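Local structure of Lin2722 protein (Listeria innocua, 3DS8) at residues V128-P133 with Q223-T228. The protein is of unknown function but has the alpha/beta-hydrolase fold and may act as a serine hydrolase. Numbering follows the deposited sequence.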
ATOM      1  N   VAL A 128       0.136   0.382   3.790  1.00 14.20           N
ATOM      2  CA  VAL A 128       1.472   0.902   3.506  1.00 13.77           C
ATOM      3  C   VAL A 128       1.679   1.038   2.000  1.00 14.32           C
ATOM      4  O   VAL A 128       1.504   0.078   1.210  1.00 14.29           O
ATOM      5  CB  VAL A 128       2.589   0.001   4.110  1.00 13.62           C
ATOM      6  CG1 VAL A 128       3.996   0.595   3.818  1.00 13.50           C
ATOM      7  CG2 VAL A 128       2.411  -0.207   5.618  1.00 15.03           C
ATOM      8  N   ALA A 129       1.950   2.280   1.573  1.00 12.68           N
ATOM      9  CA  ALA A 129       2.167   2.591   0.152  1.00 12.89           C
ATOM     10  C   ALA A 129       3.622   3.025  -0.042  1.00 14.03           C
ATOM     11  O   ALA A 129       4.049   3.976   0.596  1.00 14.98           O
ATOM     12  CB  ALA A 129       1.191   3.713  -0.300  1.00 12.63           C
ATOM     13  N   ILE A 130       4.371   2.302  -0.880  1.00 13.47           N
ATOM     14  CA  ILE A 130       5.816   2.512  -1.010  1.00 13.24           C
ATOM     15  C   ILE A 130       6.068   3.043  -2.427  1.00 14.25           C
ATOM     16  O   ILE A 130       5.957   2.293  -3.409  1.00 13.49           O
ATOM     17  CB  ILE A 130       6.611   1.211  -0.729  1.00 13.12           C
ATOM     18  CG1 ILE A 130       6.236   0.642   0.646  1.00 13.88           C
ATOM     19  CG2 ILE A 130       8.103   1.467  -0.853  1.00 13.60           C
ATOM     20  CD1 ILE A 130       6.921  -0.663   0.960  1.00 13.96           C
ATOM     21  N   GLY A 131       6.386   4.343  -2.519  1.00 14.26           N
ATOM     22  CA  GLY A 131       6.643   5.017  -3.800  1.00 13.78           C
ATOM     23  C   GLY A 131       5.445   5.032  -4.745  1.00 14.35           C
ATOM     24  O   GLY A 131       5.598   4.885  -5.959  1.00 14.95           O
ATOM     25  N   SER A 132       4.246   5.238  -4.205  1.00 12.68           N
ATOM     26  CA  SER A 132       3.030   5.123  -5.002  1.00 13.17           C
ATOM     27  C   SER A 132       2.739   6.481  -5.620  1.00 13.95           C
ATOM     28  O   SER A 132       2.687   7.465  -4.882  1.00 15.02           O
ATOM     29  CB  SER A 132       1.832   4.666  -4.165  1.00 12.43           C
ATOM     30  OG  SER A 132       2.015   3.332  -3.642  1.00 13.53           O
ATOM     31  N   PRO A 133       2.532   6.532  -6.942  1.00 13.96           N
ATOM     32  CA  PRO A 133       2.336   7.851  -7.554  1.00 13.51           C
ATOM     33  C   PRO A 133       0.876   8.322  -7.471  1.00 12.58           C
ATOM     34  O   PRO A 133       0.112   8.298  -8.454  1.00 13.88           O
ATOM     35  CB  PRO A 133       2.819   7.611  -8.979  1.00 13.50           C
ATOM     36  CG  PRO A 133       2.488   6.177  -9.237  1.00 14.33           C
ATOM     37  CD  PRO A 133       2.632   5.468  -7.967  1.00 14.41           C
ATOM     38  N   GLN A 223      12.627   1.489  -8.216  1.00 15.66           N
ATOM     39  CA  GLN A 223      12.519   0.093  -8.604  1.00 17.54           C
ATOM     40  C   GLN A 223      12.716  -0.874  -7.407  1.00 16.77           C
ATOM     41  O   GLN A 223      12.131  -1.974  -7.387  1.00 17.54           O
ATOM     42  CB  GLN A 223      13.549  -0.209  -9.705  1.00 19.25           C
ATOM     43  CG  GLN A 223      13.207   0.407 -11.051  1.00 24.00           C
ATOM     44  CD  GLN A 223      13.617   1.899 -11.290  1.00 27.47           C
ATOM     45  OE1 GLN A 223      14.048   2.627 -10.390  1.00 21.57           O
ATOM     46  NE2 GLN A 223      13.485   2.328 -12.575  1.00 28.36           N
ATOM     47  N   THR A 224      13.520  -0.447  -6.441  1.00 15.49           N
ATOM     48  CA  THR A 224      13.868  -1.269  -5.288  1.00 16.20           C
ATOM     49  C   THR A 224      13.471  -0.653  -3.935  1.00 14.61           C
ATOM     50  O   THR A 224      13.953  -1.062  -2.857  1.00 14.79           O
ATOM     51  CB  THR A 224      15.366  -1.621  -5.348  1.00 16.51           C
ATOM     52  OG1 THR A 224      16.179  -0.446  -5.489  1.00 17.35           O
ATOM     53  CG2 THR A 224      15.604  -2.544  -6.555  1.00 17.84           C
ATOM     54  N   LEU A 225      12.614   0.360  -3.961  1.00 14.07           N
ATOM     55  CA  LEU A 225      12.298   1.092  -2.736  1.00 14.34           C
ATOM     56  C   LEU A 225      11.617   0.199  -1.656  1.00 15.02           C
ATOM     57  O   LEU A 225      11.776   0.404  -0.462  1.00 15.13           O
ATOM     58  CB  LEU A 225      11.422   2.322  -3.057  1.00 14.47           C
ATOM     59  CG  LEU A 225      11.150   3.285  -1.899  1.00 14.13           C
ATOM     60  CD1 LEU A 225      12.430   3.903  -1.346  1.00 14.59           C
ATOM     61  CD2 LEU A 225      10.119   4.379  -2.377  1.00 15.10           C
ATOM     62  N   HIS A 226      10.852  -0.777  -2.115  1.00 14.63           N
ATOM     63  CA  HIS A 226      10.236  -1.819  -1.246  1.00 14.04           C
ATOM     64  C   HIS A 226      11.243  -2.849  -0.670  1.00 14.36           C
ATOM     65  O   HIS A 226      10.830  -3.706   0.126  1.00 13.96           O
ATOM     66  CB  HIS A 226       9.164  -2.546  -2.013  1.00 15.49           C
ATOM     67  CG  HIS A 226       9.688  -3.320  -3.176  1.00 13.79           C
ATOM     68  ND1 HIS A 226      10.391  -2.733  -4.205  1.00 16.75           N
ATOM     69  CD2 HIS A 226       9.598  -4.634  -3.479  1.00 16.86           C
ATOM     70  CE1 HIS A 226      10.742  -3.663  -5.075  1.00 16.73           C
ATOM     71  NE2 HIS A 226      10.288  -4.831  -4.653  1.00 15.40           N
ATOM     72  N   GLU A 227      12.517  -2.707  -1.023  1.00 14.56           N
ATOM     73  CA  GLU A 227      13.588  -3.583  -0.536  1.00 14.81           C
ATOM     74  C   GLU A 227      14.619  -2.895   0.349  1.00 15.15           C
ATOM     75  O   GLU A 227      15.547  -3.537   0.829  1.00 14.62           O
ATOM     76  CB  GLU A 227      14.333  -4.217  -1.688  1.00 14.37           C
ATOM     77  CG  GLU A 227      13.405  -5.163  -2.484  1.00 17.24           C
ATOM     78  CD  GLU A 227      14.096  -5.940  -3.581  1.00 19.24           C
ATOM     79  OE1 GLU A 227      14.990  -5.363  -4.230  1.00 23.01           O
ATOM     80  OE2 GLU A 227      13.733  -7.145  -3.808  1.00 21.11           O
ATOM     81  N   THR A 228      14.475  -1.601   0.560  1.00 14.58           N
ATOM     82  CA  THR A 228      15.483  -0.898   1.327  1.00 15.31           C
ATOM     83  C   THR A 228      15.340  -1.331   2.783  1.00 14.05           C
ATOM     84  O   THR A 228      14.212  -1.606   3.279  1.00 14.00           O
ATOM     85  CB  THR A 228      15.419   0.622   1.233  1.00 14.85           C
ATOM     86  OG1 THR A 228      14.218   1.090   1.820  1.00 13.73           O
ATOM     87  CG2 THR A 228      15.539   1.122  -0.219  1.00 16.97           C
TER
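Ile-130, the last residue of strand 123-130, pushes its two branches against the turn formed by Leu-225 and His-226, in the loop that leads into helix 229-240. The gamma methyl CG2 wedges between the two residues, 3.7 Å from CG of Leu-225 and 3.8 Å from the backbone N of His-226. The end of the longer arm rests more loosely on His-226, over CA and CB, with CD1 4.1 Å from CA. This follows from chi1 of -55°, which sets CG2 anti to the backbone N and CG1 beside it. The isoleucine side chain runs obliquely to that of Leu-225 and at about a right angle to that of His-226.

Leu-225 returns the contact one residue further along: with CG anti to its own backbone N (chi1 -173°), its side chain heads for the strand end, where the CD2 methyl meets Gly-131, 3.7 Å from the N and 3.8 Å from CA. The methyl packs directly on backbone, with no side chain intervening, and the positive phi of 62° suits glycine.

The His-226 ring turns away from the strand. CG of Glu-227 sits 3.8 Å above its plane, over the centre. Glu-227 N to Thr-224 O, 2.9 Å, closes a type I beta turn with Leu-225 and His-226 at its corners.

No hydrogen bond crosses between the two segments. His-101, next to Ser-102 of the probable nucleophile elbow, bridges them indirectly, its ring stacked with His-226 and its ND1 weakly bonded to O of Ile-130. The direct interface is buried van der Waals packing, and the fit of its aliphatic groups probably contributes to how the loop just after His-222, the likely triad histidine, lies against the strand end.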